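Local coordinates for protein putative rRNA methylase (Clostridium thermocellum ATCC 27405, PDB 3EEY) that probably acts as an S-adenosylmethionine-dependent methyltransferase, perhaps on ribosomal RNA, and binds S-adenosylmethionine in a Rossmann-like domain, at residues N62-L67 / N71-V76; Q120-A125 / E155-V160; V137-G142 / E151-F156. All blocks are in the same frame, centred on the assembly; numbering follows the deposited sequence.

Contact 1. Residues N62-L67 / N71-V76; sequences NTTKKL and NLIDRV
Leu-67 meets the chain returning from its own helix at both its carbonyl and its isobutyl group. The N-H of Leu-72 bonds to Leu-67 O at 2.8 Å with an N-H...O angle of 159°, the donor tilted 18° from the carbonyl plane. This is the outer bond of a Schellman motif that ends the helix. Asn-71 is its C-prime residue: with its positive phi it turns the chain back, and its N-H bonds to Thr-68 O.

Beside this polar link the side chain of Leu-67 is divided among three apolar partners. Its CD1 lies 3.7 Å from Val-76 CG1, while CD2 is 3.9 Å from Leu-72 CB and also close to CG2 of Val-76. The leucine crosses both side chains at about a right angle, so its fork rests across them. The third partner, Ile-73, runs back along the flank of the helix: CG1 stands anti to the backbone N (chi1 -164°) and carries CD1 to 3.8 Å from Leu-67 CB.

Thr-64, one turn earlier, lies at the more open edge. Its hydroxyl is bonded to Ile-60 O within the helix, leaving the methyl for the apolar side of the contact. Farther out, Leu-67 and Val-76 both pack on Thr-37 of helix 35-44, and Arg-75 NE bonds to Gly-48 O.

The contact lies at the turn from helix to strand in a beta-alpha-beta crossover, in which helix 57-69 links strand 49-53 to the neighbouring parallel strand 76-79 of the Rossmann-like sheet. At its outer end, CG2 of Thr-64 touches the same Ile-73 CD1 at 3.9 Å.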
loop_
_atom_site.group_PDB
_atom_site.type_symbol
_atom_site.label_atom_id
_atom_site.label_comp_id
_atom_site.label_asym_id
_atom_site.label_seq_id
_atom_site.Cartn_x
_atom_site.Cartn_y
_atom_site.Cartn_z
ATOM N N ASN A 62 -5.618 13.437 28.463
ATOM C CA ASN A 62 -6.495 12.432 27.862
ATOM C C ASN A 62 -5.794 11.108 27.558
ATOM O O ASN A 62 -6.390 10.040 27.699
ATOM C CB ASN A 62 -7.144 12.979 26.591
ATOM C CG ASN A 62 -8.200 14.032 26.875
ATOM O OD1 ASN A 62 -8.481 14.362 28.031
ATOM N ND2 ASN A 62 -8.797 14.565 25.817
ATOM N N THR A 63 -4.533 11.194 27.139
ATOM C CA THR A 63 -3.691 10.025 26.905
ATOM C C THR A 63 -3.322 9.336 28.223
ATOM O O THR A 63 -3.317 8.104 28.290
ATOM C CB THR A 63 -2.433 10.400 26.068
ATOM O OG1 THR A 63 -2.847 10.989 24.827
ATOM C CG2 THR A 63 -1.574 9.190 25.762
ATOM N N THR A 64 -3.046 10.133 29.260
ATOM C CA THR A 64 -2.753 9.621 30.604
ATOM C C THR A 64 -3.958 8.869 31.152
ATOM O O THR A 64 -3.809 7.786 31.711
ATOM C CB THR A 64 -2.357 10.753 31.599
ATOM O OG1 THR A 64 -1.414 11.637 30.985
ATOM C CG2 THR A 64 -1.739 10.174 32.874
ATOM N N LYS A 65 -5.141 9.448 30.964
ATOM C CA LYS A 65 -6.392 8.862 31.430
ATOM C C LYS A 65 -6.686 7.537 30.725
ATOM O O LYS A 65 -7.012 6.547 31.372
ATOM C CB LYS A 65 -7.546 9.845 31.233
ATOM C CG LYS A 65 -8.882 9.366 31.785
ATOM C CD LYS A 65 -9.983 10.366 31.488
ATOM C CE LYS A 65 -11.360 9.753 31.669
ATOM N NZ LYS A 65 -11.636 9.356 33.080
ATOM N N LYS A 66 -6.549 7.543 29.401
ATOM C CA LYS A 66 -6.679 6.353 28.554
ATOM C C LYS A 66 -5.803 5.181 28.990
ATOM O O LYS A 66 -6.303 4.079 29.204
ATOM C CB LYS A 66 -6.340 6.714 27.110
ATOM C CG LYS A 66 -7.531 6.828 26.190
ATOM C CD LYS A 66 -7.688 5.549 25.386
ATOM C CE LYS A 66 -8.744 5.626 24.287
ATOM N NZ LYS A 66 -9.287 6.975 23.989
ATOM N N LEU A 67 -4.504 5.438 29.125
ATOM C CA LEU A 67 -3.532 4.406 29.445
ATOM C C LEU A 67 -3.669 3.849 30.860
ATOM O O LEU A 67 -3.418 2.667 31.073
ATOM C CB LEU A 67 -2.119 4.935 29.216
ATOM C CG LEU A 67 -1.703 5.231 27.776
ATOM C CD1 LEU A 67 -0.514 6.162 27.783
ATOM C CD2 LEU A 67 -1.388 3.960 27.008
ATOM N N ASN A 71 -4.605 -0.166 32.039
ATOM C CA ASN A 71 -3.493 -0.829 32.704
ATOM C C ASN A 71 -2.229 -0.824 31.824
ATOM O O ASN A 71 -1.516 -1.827 31.732
ATOM C CB ASN A 71 -3.905 -2.248 33.135
ATOM C CG ASN A 71 -3.105 -2.762 34.295
ATOM O OD1 ASN A 71 -2.701 -2.004 35.175
ATOM N ND2 ASN A 71 -2.868 -4.066 34.306
ATOM N N LEU A 72 -1.965 0.319 31.183
ATOM C CA LEU A 72 -0.859 0.454 30.216
ATOM C C LEU A 72 0.080 1.652 30.416
ATOM O O LEU A 72 0.990 1.845 29.619
ATOM C CB LEU A 72 -1.405 0.485 28.781
ATOM C CG LEU A 72 -2.109 -0.749 28.198
ATOM C CD1 LEU A 72 -2.834 -0.389 26.914
ATOM C CD2 LEU A 72 -1.145 -1.902 27.960
ATOM N N ILE A 73 -0.139 2.441 31.466
ATOM C CA ILE A 73 0.652 3.654 31.733
ATOM C C ILE A 73 2.102 3.332 32.175
ATOM O O ILE A 73 2.996 4.178 32.078
ATOM C CB ILE A 73 -0.108 4.599 32.741
ATOM C CG1 ILE A 73 0.468 6.022 32.763
ATOM C CG2 ILE A 73 -0.162 4.006 34.146
ATOM C CD1 ILE A 73 -0.009 6.913 31.648
ATOM N N ASP A 74 2.311 2.088 32.615
ATOM C CA ASP A 74 3.576 1.585 33.164
ATOM C C ASP A 74 4.749 1.700 32.200
ATOM O O ASP A 74 5.851 2.100 32.582
ATOM C CB ASP A 74 3.431 0.108 33.562
ATOM C CG ASP A 74 1.992 -0.293 33.850
ATOM O OD1 ASP A 74 1.685 -0.601 35.023
ATOM O OD2 ASP A 74 1.167 -0.307 32.907
ATOM N N ARG A 75 4.537 1.304 30.966
ATOM C CA ARG A 75 5.591 1.331 29.974
ATOM C C ARG A 75 5.572 2.508 29.035
ATOM O O ARG A 75 6.277 2.523 28.081
ATOM C CB ARG A 75 5.604 0.056 29.166
ATOM C CG ARG A 75 6.149 -1.111 29.892
ATOM C CD ARG A 75 7.150 -0.686 30.924
ATOM N NE ARG A 75 8.492 -0.945 30.479
ATOM C CZ ARG A 75 9.542 -0.946 31.263
ATOM N NH1 ARG A 75 10.730 -1.197 30.764
ATOM N NH2 ARG A 75 9.401 -0.698 32.547
ATOM N N VAL A 76 4.781 3.503 29.331
ATOM C CA VAL A 76 4.697 4.718 28.506
ATOM C C VAL A 76 5.316 5.956 29.174
ATOM O O VAL A 76 4.981 6.290 30.308
ATOM C CB VAL A 76 3.229 5.021 28.094
ATOM C CG1 VAL A 76 3.160 6.200 27.136
ATOM C CG2 VAL A 76 2.584 3.795 27.461
#

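Contact 2. Residues Q120-A125 / E155-V160; sequences QALSKA and EFLKGV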
loop_
_atom_site.group_PDB
_atom_site.type_symbol
_atom_site.label_atom_id
_atom_site.label_comp_id
_atom_site.label_asym_id
_atom_site.label_seq_id
_atom_site.Cartn_x
_atom_site.Cartn_y
_atom_site.Cartn_z
ATOM N N GLN A 120 11.201 18.078 10.346
ATOM C CA GLN A 120 12.222 17.941 11.390
ATOM C C GLN A 120 12.082 16.641 12.177
ATOM O O GLN A 120 13.055 15.901 12.317
ATOM C CB GLN A 120 12.139 19.093 12.383
ATOM C CG GLN A 120 12.929 20.315 12.045
ATOM C CD GLN A 120 13.037 21.220 13.243
ATOM O OE1 GLN A 120 13.742 20.903 14.207
ATOM N NE2 GLN A 120 12.318 22.342 13.209
ATOM N N ALA A 121 10.875 16.377 12.692
ATOM C CA ALA A 121 10.589 15.141 13.449
ATOM C C ALA A 121 10.798 13.891 12.620
ATOM O O ALA A 121 11.285 12.886 13.142
ATOM C CB ALA A 121 9.196 15.153 13.987
ATOM N N LEU A 122 10.425 13.952 11.338
ATOM C CA LEU A 122 10.663 12.841 10.417
ATOM C C LEU A 122 12.149 12.544 10.227
ATOM O O LEU A 122 12.530 11.387 10.177
ATOM C CB LEU A 122 9.984 13.071 9.069
ATOM C CG LEU A 122 8.468 12.898 9.011
ATOM C CD1 LEU A 122 7.915 13.524 7.739
ATOM C CD2 LEU A 122 8.073 11.437 9.121
ATOM N N SER A 123 12.974 13.585 10.128
ATOM C CA SER A 123 14.439 13.417 10.077
ATOM C C SER A 123 14.978 12.775 11.350
ATOM O O SER A 123 15.824 11.881 11.285
ATOM C CB SER A 123 15.150 14.757 9.870
ATOM O OG SER A 123 14.425 15.587 8.981
ATOM N N LYS A 124 14.484 13.246 12.498
ATOM C CA LYS A 124 14.891 12.736 13.808
ATOM C C LYS A 124 14.478 11.281 13.972
ATOM O O LYS A 124 15.267 10.456 14.439
ATOM C CB LYS A 124 14.302 13.586 14.949
ATOM C CG LYS A 124 14.753 15.055 15.013
ATOM C CD LYS A 124 16.260 15.223 14.815
ATOM C CE LYS A 124 16.792 16.583 15.271
ATOM N NZ LYS A 124 15.769 17.663 15.363
ATOM N N ALA A 125 13.246 10.974 13.576
ATOM C CA ALA A 125 12.725 9.613 13.626
ATOM C C ALA A 125 13.506 8.685 12.704
ATOM O O ALA A 125 13.788 7.548 13.078
ATOM C CB ALA A 125 11.250 9.590 13.278
ATOM N N GLU A 155 6.881 16.201 -0.655
ATOM C CA GLU A 155 8.020 16.722 -1.421
ATOM C C GLU A 155 9.344 16.439 -0.717
ATOM O O GLU A 155 10.333 16.109 -1.368
ATOM C CB GLU A 155 7.869 18.223 -1.697
ATOM C CG GLU A 155 8.753 18.721 -2.829
ATOM C CD GLU A 155 8.890 20.234 -2.859
ATOM O OE1 GLU A 155 8.163 20.924 -2.112
ATOM O OE2 GLU A 155 9.733 20.734 -3.633
ATOM N N PHE A 156 9.353 16.561 0.609
ATOM C CA PHE A 156 10.503 16.164 1.412
ATOM C C PHE A 156 10.802 14.668 1.303
ATOM O O PHE A 156 11.957 14.269 1.123
ATOM C CB PHE A 156 10.322 16.560 2.890
ATOM C CG PHE A 156 11.312 15.895 3.823
ATOM C CD1 PHE A 156 12.657 16.271 3.822
ATOM C CD2 PHE A 156 10.897 14.889 4.698
ATOM C CE1 PHE A 156 13.575 15.661 4.671
ATOM C CE2 PHE A 156 11.805 14.261 5.550
ATOM C CZ PHE A 156 13.149 14.649 5.541
ATOM N N LEU A 157 9.764 13.847 1.431
ATOM C CA LEU A 157 9.919 12.388 1.445
ATOM C C LEU A 157 10.278 11.758 0.099
ATOM O O LEU A 157 10.875 10.680 0.071
ATOM C CB LEU A 157 8.686 11.716 2.031
ATOM C CG LEU A 157 8.495 11.913 3.536
ATOM C CD1 LEU A 157 7.161 11.343 3.955
ATOM C CD2 LEU A 157 9.624 11.293 4.338
ATOM N N LYS A 158 9.942 12.438 -0.997
ATOM C CA LYS A 158 10.393 12.045 -2.335
ATOM C C LYS A 158 11.911 12.098 -2.478
ATOM O O LYS A 158 12.475 11.381 -3.316
ATOM C CB LYS A 158 9.766 12.940 -3.408
ATOM C CG LYS A 158 8.337 12.581 -3.797
ATOM C CD LYS A 158 7.661 13.733 -4.551
ATOM C CE LYS A 158 6.152 13.528 -4.699
ATOM N NZ LYS A 158 5.820 12.561 -5.783
ATOM N N GLY A 159 12.560 12.934 -1.660
ATOM C CA GLY A 159 14.007 13.139 -1.708
ATOM C C GLY A 159 14.859 12.211 -0.855
ATOM O O GLY A 159 16.079 12.243 -0.937
ATOM N N VAL A 160 14.211 11.389 -0.038
ATOM C CA VAL A 160 14.885 10.456 0.863
ATOM C C VAL A 160 15.653 9.381 0.076
ATOM O O VAL A 160 15.117 8.790 -0.865
ATOM C CB VAL A 160 13.864 9.843 1.873
ATOM C CG1 VAL A 160 14.471 8.714 2.688
ATOM C CG2 VAL A 160 13.338 10.917 2.816
#
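Phe-156 projects from helix 148-157 against Leu-122 and Ser-123, two consecutive residues of helix 115-128. The phenylalanine CG is anti to the backbone N (chi1 166°), which extends the ring from its own helix to helix 115-128. Its far end does the touching. CE2 comes to 4.1 Å from Leu-122 CB, and CZ to 3.8 Å from Ser-123 OG, both partners lying obliquely to the ring. The serine oxygen makes only a van der Waals contact here; its hydrogen bond runs back to Ile-119 O in its own helix, so this polar group can border an aromatic ring with its bonding met locally.

Leu-157 follows, on the more deeply buried side of the interface. Its CB does not point straight at helix 115-128, but the end of the side chain comes nearer, bringing CD2 to 4.4 Å from Leu-122 CD1. Leu-122 is therefore met by both residues: Phe-156 at its CB and Leu-157 at one of its terminal methyls. The backbone separation is wide, 9.0 Å between the CA atoms of Leu-122 and Leu-157, and side chains alone bridge it.

From Leu-157 to Val-160 the chain makes a type I beta turn, with Gly-159 N bonded to Phe-156 O at 3.1 Å. Val-160 then packs on Met-126, farther along helix 115-128, and its carbonyl accepts a hydrogen bond from Asn-174 ND2 of the second subunit.

Within the Rossmann-like domain the two helices lie side by side on one face of the sheet: Leu-122 rests on Phe-99 of strand 94-101, whereas Leu-157 and Val-160 lean on Val-167 of strand 165-172.

Contact 3. Residues V137-G142 / E151-F156; sequences VVIYYG and EKVLEF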
loop_
_atom_site.group_PDB
_atom_site.type_symbol
_atom_site.label_atom_id
_atom_site.label_comp_id
_atom_site.label_asym_id
_atom_site.label_seq_id
_atom_site.Cartn_x
_atom_site.Cartn_y
_atom_site.Cartn_z
ATOM N N VAL A 137 3.047 7.313 8.523
ATOM C CA VAL A 137 2.540 8.687 8.519
ATOM C C VAL A 137 1.147 8.686 7.882
ATOM O O VAL A 137 1.000 8.464 6.678
ATOM C CB VAL A 137 3.482 9.647 7.729
ATOM C CG1 VAL A 137 3.097 11.102 7.949
ATOM C CG2 VAL A 137 4.934 9.429 8.109
ATOM N N VAL A 138 0.112 8.891 8.697
ATOM C CA VAL A 138 -1.229 9.089 8.164
ATOM C C VAL A 138 -1.407 10.598 7.956
ATOM O O VAL A 138 -1.343 11.371 8.903
ATOM C CB VAL A 138 -2.333 8.491 9.080
ATOM C CG1 VAL A 138 -3.706 8.655 8.447
ATOM C CG2 VAL A 138 -2.074 7.015 9.334
ATOM N N ILE A 139 -1.587 11.010 6.708
ATOM C CA ILE A 139 -1.684 12.424 6.367
ATOM C C ILE A 139 -3.139 12.792 6.120
ATOM O O ILE A 139 -3.770 12.285 5.194
ATOM C CB ILE A 139 -0.840 12.784 5.108
ATOM C CG1 ILE A 139 0.637 12.431 5.319
ATOM C CG2 ILE A 139 -0.994 14.270 4.768
ATOM C CD1 ILE A 139 1.491 12.489 4.054
ATOM N N TYR A 140 -3.674 13.665 6.968
ATOM C CA TYR A 140 -4.985 14.263 6.748
ATOM C C TYR A 140 -4.805 15.640 6.165
ATOM O O TYR A 140 -3.866 16.356 6.511
ATOM C CB TYR A 140 -5.760 14.397 8.041
ATOM C CG TYR A 140 -6.089 13.093 8.718
ATOM C CD1 TYR A 140 -7.355 12.528 8.597
ATOM C CD2 TYR A 140 -5.147 12.433 9.507
ATOM C CE1 TYR A 140 -7.669 11.329 9.238
ATOM C CE2 TYR A 140 -5.450 11.242 10.141
ATOM C CZ TYR A 140 -6.704 10.691 10.003
ATOM O OH TYR A 140 -7.006 9.504 10.636
ATOM N N TYR A 141 -5.732 16.018 5.301
ATOM C CA TYR A 141 -5.629 17.252 4.543
ATOM C C TYR A 141 -7.028 17.685 4.135
ATOM O O TYR A 141 -7.998 17.001 4.449
ATOM C CB TYR A 141 -4.703 17.076 3.325
ATOM C CG TYR A 141 -5.120 16.013 2.324
ATOM C CD1 TYR A 141 -5.127 14.660 2.668
ATOM C CD2 TYR A 141 -5.473 16.358 1.022
ATOM C CE1 TYR A 141 -5.501 13.694 1.768
ATOM C CE2 TYR A 141 -5.845 15.385 0.098
ATOM C CZ TYR A 141 -5.857 14.051 0.481
ATOM O OH TYR A 141 -6.222 13.064 -0.417
ATOM N N GLY A 142 -7.128 18.824 3.453
ATOM C CA GLY A 142 -8.423 19.428 3.144
ATOM C C GLY A 142 -9.001 20.024 4.407
ATOM O O GLY A 142 -8.290 20.172 5.403
ATOM N N GLU A 151 1.563 18.564 0.904
ATOM C CA GLU A 151 2.428 18.874 -0.233
ATOM C C GLU A 151 3.905 18.944 0.145
ATOM O O GLU A 151 4.737 18.337 -0.522
ATOM C CB GLU A 151 1.976 20.179 -0.902
ATOM C CG GLU A 151 0.643 20.079 -1.630
ATOM C CD GLU A 151 0.767 19.397 -2.979
ATOM O OE1 GLU A 151 1.220 20.055 -3.945
ATOM O OE2 GLU A 151 0.408 18.203 -3.070
ATOM N N LYS A 152 4.223 19.646 1.230
ATOM C CA LYS A 152 5.608 19.785 1.660
ATOM C C LYS A 152 6.217 18.500 2.221
ATOM O O LYS A 152 7.352 18.169 1.872
ATOM C CB LYS A 152 5.775 20.954 2.641
ATOM C CG LYS A 152 5.581 22.308 1.993
ATOM C CD LYS A 152 5.720 23.453 2.979
ATOM C CE LYS A 152 5.421 24.788 2.295
ATOM N NZ LYS A 152 5.393 25.923 3.261
ATOM N N VAL A 153 5.470 17.784 3.073
ATOM C CA VAL A 153 5.931 16.513 3.640
ATOM C C VAL A 153 6.251 15.490 2.546
ATOM O O VAL A 153 7.306 14.844 2.577
ATOM C CB VAL A 153 4.913 15.919 4.670
ATOM C CG1 VAL A 153 5.247 14.483 5.011
ATOM C CG2 VAL A 153 4.887 16.750 5.943
ATOM N N LEU A 154 5.344 15.360 1.582
ATOM C CA LEU A 154 5.541 14.478 0.438
ATOM C C LEU A 154 6.714 14.897 -0.453
ATOM O O LEU A 154 7.465 14.044 -0.923
ATOM C CB LEU A 154 4.247 14.337 -0.381
ATOM C CG LEU A 154 3.109 13.504 0.235
ATOM C CD1 LEU A 154 1.824 13.598 -0.583
ATOM C CD2 LEU A 154 3.495 12.041 0.421
ATOM N N GLU A 155 6.881 16.201 -0.655
ATOM C CA GLU A 155 8.020 16.722 -1.421
ATOM C C GLU A 155 9.344 16.439 -0.717
ATOM O O GLU A 155 10.333 16.109 -1.368
ATOM C CB GLU A 155 7.869 18.223 -1.697
ATOM C CG GLU A 155 8.753 18.721 -2.829
ATOM C CD GLU A 155 8.890 20.234 -2.859
ATOM O OE1 GLU A 155 8.163 20.924 -2.112
ATOM O OE2 GLU A 155 9.733 20.734 -3.633
ATOM N N PHE A 156 9.353 16.561 0.609
ATOM C CA PHE A 156 10.503 16.164 1.412
ATOM C C PHE A 156 10.802 14.668 1.303
ATOM O O PHE A 156 11.957 14.269 1.123
ATOM C CB PHE A 156 10.322 16.560 2.890
ATOM C CG PHE A 156 11.312 15.895 3.823
ATOM C CD1 PHE A 156 12.657 16.271 3.822
ATOM C CD2 PHE A 156 10.897 14.889 4.698
ATOM C CE1 PHE A 156 13.575 15.661 4.671
ATOM C CE2 PHE A 156 11.805 14.261 5.550
ATOM C CZ PHE A 156 13.149 14.649 5.541
#
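Ile-139 reaches from the end of strand 133-139 to Val-153 and Leu-154, neighbouring residues of helix 148-157. Two residues before it, Val-137 has its CB directed to the same helix but stops short of contact, its side chain coming no closer than 5.0 Å. Between them Val-138, with the alternation of an extended strand, belongs to the other face of the sheet.

At Ile-139 the strand meets the helix through a single atom, the terminal CD1. CG1 is anti to the carbonyl carbon (chi1 -58°) and the chain continues extended through chi2 of 168°, carrying this methyl to the helix surface. There CD1 lies 4.2 Å from Leu-154 CD2 and 4.4 Å from Val-153 CG1. All three residues are buried, and the contact between them is purely apolar and fairly loose, with 9.1 Å between the CA atoms of Ile-139 and Val-153.

Past the strand, Tyr-141 turns to other partners: its hydroxyl bonds to Pro-179 O and its ring forms a cation-pi interaction with Lys-150.

This is strand-to-helix packing in the Rossmann-like methyltransferase fold, joining an inner strand of the sheet to the helix that follows it in sequence. Strand 133-139 lies between parallel strand 94-101 and antiparallel strand 181-187, and Val-183 of strand 181-187 is touched by both Ile-139 and Leu-154. The helix is flanked by helix 115-128, with Val-153 on Thr-118, while Leu-154 also packs on Ile-173 of the second subunit.

How the contacts relate
Contacts 2 and 3 adjoin, sharing Glu-155 and Phe-156 of helix 148-157: one packs that helix on helix 115-128, the other on strand 133-139. Leu-122 of contact 2 joins them, touching Val-137 and Val-153 of contact 3. Contact 1 lies on the opposite side of the chain's centre, about 29 Å away between centres, at the end of the sheet bearing strand 76-79. Its close sequence spacing allows a backbone hydrogen bond, whereas the other two rely on side chains. Contact 3 is fully buried and aliphatic; contacts 1 and 2 are partly buried, and contact 2 adds an aromatic ring. Contacts 2 and 3 also border the second subunit.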